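Long-range contacts in monovalent Na+/H+ antiporter subunit C (PDB 7D3U), which is a subunit of the membrane-embedded Mrp complex and probably takes part in its exchange of sodium ions for protons across the bacterial cell membrane: residues 20-24 and 97-101; 38-42 and 68-72. All coordinates share one frame; numbering follows the deposited sequence.

Contact 1. Residues 20-24 and 97-101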
loop_
_atom_site.group_PDB
_atom_site.type_symbol
_atom_site.label_atom_id
_atom_site.label_comp_id
_atom_site.label_asym_id
_atom_site.label_seq_id
_atom_site.Cartn_x
_atom_site.Cartn_y
_atom_site.Cartn_z
ATOM N N GLN C 20 11.227 4.047 19.812
ATOM C CA GLN C 20 12.598 3.971 20.279
ATOM C C GLN C 20 13.490 3.390 19.185
ATOM O O GLN C 20 13.070 3.202 18.039
ATOM C CB GLN C 20 12.666 3.152 21.566
ATOM C CG GLN C 20 11.973 3.804 22.746
ATOM C CD GLN C 20 12.336 5.265 22.904
ATOM O OE1 GLN C 20 13.374 5.597 23.472
ATOM N NE2 GLN C 20 11.478 6.147 22.410
ATOM N N ARG C 21 14.738 3.106 19.539
ATOM C CA ARG C 21 15.736 2.621 18.599
ATOM C C ARG C 21 15.933 1.122 18.772
ATOM O O ARG C 21 15.993 0.618 19.897
ATOM C CB ARG C 21 17.063 3.352 18.804
ATOM C CG ARG C 21 18.013 3.269 17.631
ATOM C CD ARG C 21 19.327 3.960 17.946
ATOM N NE ARG C 21 20.315 3.750 16.894
ATOM C CZ ARG C 21 21.625 3.887 17.063
ATOM N NH1 ARG C 21 22.110 4.236 18.246
ATOM N NH2 ARG C 21 22.453 3.676 16.050
ATOM N N GLY C 22 16.033 0.418 17.659
ATOM C CA GLY C 22 16.204 -1.024 17.685
ATOM C C GLY C 22 14.923 -1.713 17.257
ATOM O O GLY C 22 13.818 -1.297 17.621
ATOM N N MET C 23 15.068 -2.781 16.473
ATOM C CA MET C 23 13.891 -3.478 15.968
ATOM C C MET C 23 13.236 -4.345 17.032
ATOM O O MET C 23 12.011 -4.506 17.023
ATOM C CB MET C 23 14.256 -4.328 14.754
ATOM C CG MET C 23 13.051 -4.818 13.978
ATOM S SD MET C 23 12.043 -3.455 13.375
ATOM C CE MET C 23 10.575 -4.331 12.853
ATOM N N VAL C 24 14.019 -4.911 17.952
ATOM C CA VAL C 24 13.424 -5.692 19.031
ATOM C C VAL C 24 12.684 -4.778 19.997
ATOM O O VAL C 24 11.604 -5.120 20.494
ATOM C CB VAL C 24 14.499 -6.531 19.741
ATOM C CG1 VAL C 24 13.944 -7.143 21.013
ATOM C CG2 VAL C 24 15.001 -7.619 18.818
ATOM N N ASP C 97 20.195 -4.845 14.891
ATOM C CA ASP C 97 18.777 -4.563 14.724
ATOM C C ASP C 97 18.489 -3.070 14.757
ATOM O O ASP C 97 17.327 -2.674 14.889
ATOM C CB ASP C 97 17.960 -5.289 15.795
ATOM C CG ASP C 97 18.322 -4.858 17.197
ATOM O OD1 ASP C 97 19.262 -4.051 17.349
ATOM O OD2 ASP C 97 17.666 -5.327 18.149
ATOM N N ASP C 98 19.523 -2.239 14.634
ATOM C CA ASP C 98 19.353 -0.793 14.666
ATOM C C ASP C 98 18.376 -0.345 13.588
ATOM O O ASP C 98 18.373 -0.865 12.471
ATOM C CB ASP C 98 20.705 -0.106 14.474
ATOM C CG ASP C 98 20.636 1.396 14.681
ATOM O OD1 ASP C 98 19.555 1.907 15.035
ATOM O OD2 ASP C 98 21.671 2.068 14.486
ATOM N N THR C 99 17.536 0.630 13.936
ATOM C CA THR C 99 16.512 1.111 13.025
ATOM C C THR C 99 16.722 2.543 12.557
ATOM O O THR C 99 16.060 2.959 11.601
ATOM C CB THR C 99 15.123 0.998 13.672
ATOM O OG1 THR C 99 14.115 1.276 12.691
ATOM C CG2 THR C 99 14.981 1.976 14.823
ATOM N N ASP C 100 17.623 3.300 13.182
ATOM C CA ASP C 100 17.861 4.664 12.725
ATOM C C ASP C 100 18.638 4.670 11.419
ATOM O O ASP C 100 19.869 4.788 11.411
ATOM C CB ASP C 100 18.597 5.491 13.780
ATOM C CG ASP C 100 17.704 5.888 14.932
ATOM O OD1 ASP C 100 16.479 6.003 14.721
ATOM O OD2 ASP C 100 18.220 6.079 16.049
ATOM N N ILE C 101 17.919 4.537 10.313
ATOM C CA ILE C 101 18.480 4.623 8.976
ATOM C C ILE C 101 17.855 5.820 8.277
ATOM O O ILE C 101 16.717 6.206 8.565
ATOM C CB ILE C 101 18.240 3.327 8.176
ATOM C CG1 ILE C 101 16.752 2.971 8.188
ATOM C CG2 ILE C 101 19.075 2.195 8.744
ATOM C CD1 ILE C 101 16.462 1.526 7.856
#
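Arg21 runs its extended side chain across the carboxylates of Asp98 and Asp100, obliquely to the first and at about a right angle to the second. With CG anti to the backbone N (chi1 -161°) and no bend from CG to NE, the chain carries its guanidinium out to the carboxylate of Asp98. There NE donates to Asp98 OD1 at 2.7 Å, while NH2 forms a salt bridge with Asp98 OD2. The two planes stand 68° apart, and NE meets OD1 from above the carboxylate. The backbone N of Asp100 reaches Asp98 OD1 from the opposite face at 3.0 Å, closing an Asx turn, so that two N-H groups grip this one oxygen. Toward Arg21, Asp100 contributes charge: its OD2 lies 3.2 Å from Arg21 NE, well out of the guanidinium plane, where no N-H of Arg21 is aimed.

Beside this network the backbones approach closely at Gly22, whose backbone angles (phi 107°) would drive a CB into the carbonyl O of Arg21. Met23 N donates to Asp97 O at 2.8 Å, and Gly22 CA makes a CA-H...O contact with the same oxygen. The methyl CG2 of Thr99 packs against Gly22 N, and Asp97 OD2 lies 3.6 Å from Val24 CG2.

The carboxylate of Asp97 pairs with Arg622 of subunit A, and Asp100 pairs with Arg565 and Arg681 of that chain. One arginine and two aspartates thus join the loop between helices 2-17 and 24-44 to the segment following helix 66-90, and arginines of the neighbouring subunit probably balance the surplus acidic charge.

Contact 2. Residues 38-42 and 68-72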
loop_
_atom_site.group_PDB
_atom_site.type_symbol
_atom_site.label_atom_id
_atom_site.label_comp_id
_atom_site.label_asym_id
_atom_site.label_seq_id
_atom_site.Cartn_x
_atom_site.Cartn_y
_atom_site.Cartn_z
ATOM N N HIS C 38 -6.177 -6.926 22.716
ATOM C CA HIS C 38 -6.858 -8.076 23.298
ATOM C C HIS C 38 -7.616 -7.686 24.558
ATOM O O HIS C 38 -8.732 -8.161 24.798
ATOM C CB HIS C 38 -5.847 -9.177 23.600
ATOM C CG HIS C 38 -5.038 -9.585 22.412
ATOM N ND1 HIS C 38 -5.456 -9.361 21.118
ATOM C CD2 HIS C 38 -3.831 -10.189 22.319
ATOM C CE1 HIS C 38 -4.544 -9.818 20.279
ATOM N NE2 HIS C 38 -3.549 -10.326 20.982
ATOM N N LEU C 39 -7.032 -6.805 25.368
ATOM C CA LEU C 39 -7.692 -6.394 26.600
ATOM C C LEU C 39 -8.933 -5.556 26.315
ATOM O O LEU C 39 -9.959 -5.715 26.985
ATOM C CB LEU C 39 -6.711 -5.631 27.485
ATOM C CG LEU C 39 -5.525 -6.435 28.011
ATOM C CD1 LEU C 39 -4.558 -5.534 28.746
ATOM C CD2 LEU C 39 -6.017 -7.534 28.925
ATOM N N THR C 40 -8.872 -4.663 25.323
ATOM C CA THR C 40 -10.065 -3.882 25.008
ATOM C C THR C 40 -11.105 -4.723 24.283
ATOM O O THR C 40 -12.291 -4.376 24.291
ATOM C CB THR C 40 -9.726 -2.643 24.180
ATOM O OG1 THR C 40 -10.941 -2.001 23.781
ATOM C CG2 THR C 40 -8.975 -3.016 22.939
ATOM N N LEU C 41 -10.688 -5.820 23.645
ATOM C CA LEU C 41 -11.665 -6.766 23.116
ATOM C C LEU C 41 -12.368 -7.507 24.244
ATOM O O LEU C 41 -13.588 -7.697 24.203
ATOM C CB LEU C 41 -10.988 -7.756 22.172
ATOM C CG LEU C 41 -11.228 -7.569 20.677
ATOM C CD1 LEU C 41 -10.411 -8.574 19.895
ATOM C CD2 LEU C 41 -12.700 -7.721 20.358
ATOM N N MET C 42 -11.614 -7.932 25.260
ATOM C CA MET C 42 -12.233 -8.576 26.414
ATOM C C MET C 42 -13.099 -7.602 27.202
ATOM O O MET C 42 -14.048 -8.024 27.871
ATOM C CB MET C 42 -11.166 -9.185 27.320
ATOM C CG MET C 42 -10.682 -10.549 26.873
ATOM S SD MET C 42 -12.023 -11.709 26.570
ATOM C CE MET C 42 -12.824 -11.729 28.169
ATOM N N PRO C 68 -16.443 -11.999 22.060
ATOM C CA PRO C 68 -15.153 -11.310 22.207
ATOM C C PRO C 68 -14.042 -12.234 22.654
ATOM O O PRO C 68 -12.875 -11.986 22.327
ATOM C CB PRO C 68 -15.451 -10.229 23.254
ATOM C CG PRO C 68 -16.592 -10.763 24.017
ATOM C CD PRO C 68 -17.438 -11.463 23.004
ATOM N N GLN C 69 -14.367 -13.307 23.378
ATOM C CA GLN C 69 -13.340 -14.273 23.749
ATOM C C GLN C 69 -12.808 -15.002 22.524
ATOM O O GLN C 69 -11.597 -15.199 22.393
ATOM C CB GLN C 69 -13.890 -15.259 24.777
ATOM C CG GLN C 69 -14.184 -14.622 26.121
ATOM C CD GLN C 69 -14.432 -15.641 27.210
ATOM O OE1 GLN C 69 -15.092 -15.352 28.207
ATOM N NE2 GLN C 69 -13.893 -16.838 27.032
ATOM N N ALA C 70 -13.691 -15.392 21.603
ATOM C CA ALA C 70 -13.221 -15.959 20.344
ATOM C C ALA C 70 -12.429 -14.933 19.543
ATOM O O ALA C 70 -11.435 -15.273 18.887
ATOM C CB ALA C 70 -14.400 -16.482 19.528
ATOM N N PHE C 71 -12.854 -13.670 19.589
ATOM C CA PHE C 71 -12.145 -12.617 18.870
ATOM C C PHE C 71 -10.706 -12.494 19.355
ATOM O O PHE C 71 -9.767 -12.470 18.551
ATOM C CB PHE C 71 -12.877 -11.286 19.030
ATOM C CG PHE C 71 -14.110 -11.162 18.184
ATOM C CD1 PHE C 71 -14.553 -12.221 17.415
ATOM C CD2 PHE C 71 -14.827 -9.980 18.160
ATOM C CE1 PHE C 71 -15.686 -12.103 16.640
ATOM C CE2 PHE C 71 -15.960 -9.858 17.388
ATOM C CZ PHE C 71 -16.390 -10.921 16.627
ATOM N N VAL C 72 -10.514 -12.406 20.673
ATOM C CA VAL C 72 -9.156 -12.308 21.200
ATOM C C VAL C 72 -8.401 -13.612 20.978
ATOM O O VAL C 72 -7.193 -13.599 20.730
ATOM C CB VAL C 72 -9.160 -11.897 22.687
ATOM C CG1 VAL C 72 -10.138 -12.716 23.473
ATOM C CG2 VAL C 72 -7.782 -12.052 23.287
#
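Val72, Leu41 and Met42 bury the most surface where helices 24-44 and 66-90 run side by side. Val72 points its two methyls at different partners. CG2 sits 3.5 Å from His38 CB and also touches CG of the imidazole, approaching that ring obliquely. CG1, placed between the backbone N and the carbonyl carbon (chi1 48°), meets Met42 SD at 3.8 Å.

A bend at chi2 sets the sulfur of Met42 toward helix 66-90, and a second at chi3 turns CE onto Gln69 CG. SD lies 3.7 Å from the same Gln69 CG. Leu41 occupies another part of the interface: CD1 and CD2 both pack on Phe71 CB, and CD2 additionally reaches the ring edge, in its plane, 3.8 Å from CD2 of Phe71. Next to it, Pro68 CB approaches Leu41 O to 3.3 Å.

No hydrogen bond links the segments, so the contact rests on apolar packing. Beyond it, Phe71 stacks its ring on Phe130 of subunit D, while His38 packs against Phe640 of subunit A.

The short segments have axes 8.9 Å apart at closest approach and directions 169° apart, as in an antiparallel pair of closely packed transmembrane helices; such pairing fits the three-helix fold of the NuoK-like (chain 4L) family to which this subunit is related.

Overall arrangement
Contacts 1 and 2 lie at opposite sides of the chain's centre, their own centres 30 Å apart and their nearest atoms about 16 Å apart. Both segments of contact 2 fall between the two of contact 1 in the sequence. Helices 24-44 and 66-90 connect them: contact 2 joins the two near the end of the first and the start of the second, while contact 1 ties the start of helix 24-44, with the loop before it, to the segment following helix 66-90. The antiparallel pair is therefore held at one end by apolar packing and at the other by a charged loop contact. Subunits A and D border both sites, consistent with a small subunit lodged between these neighbours.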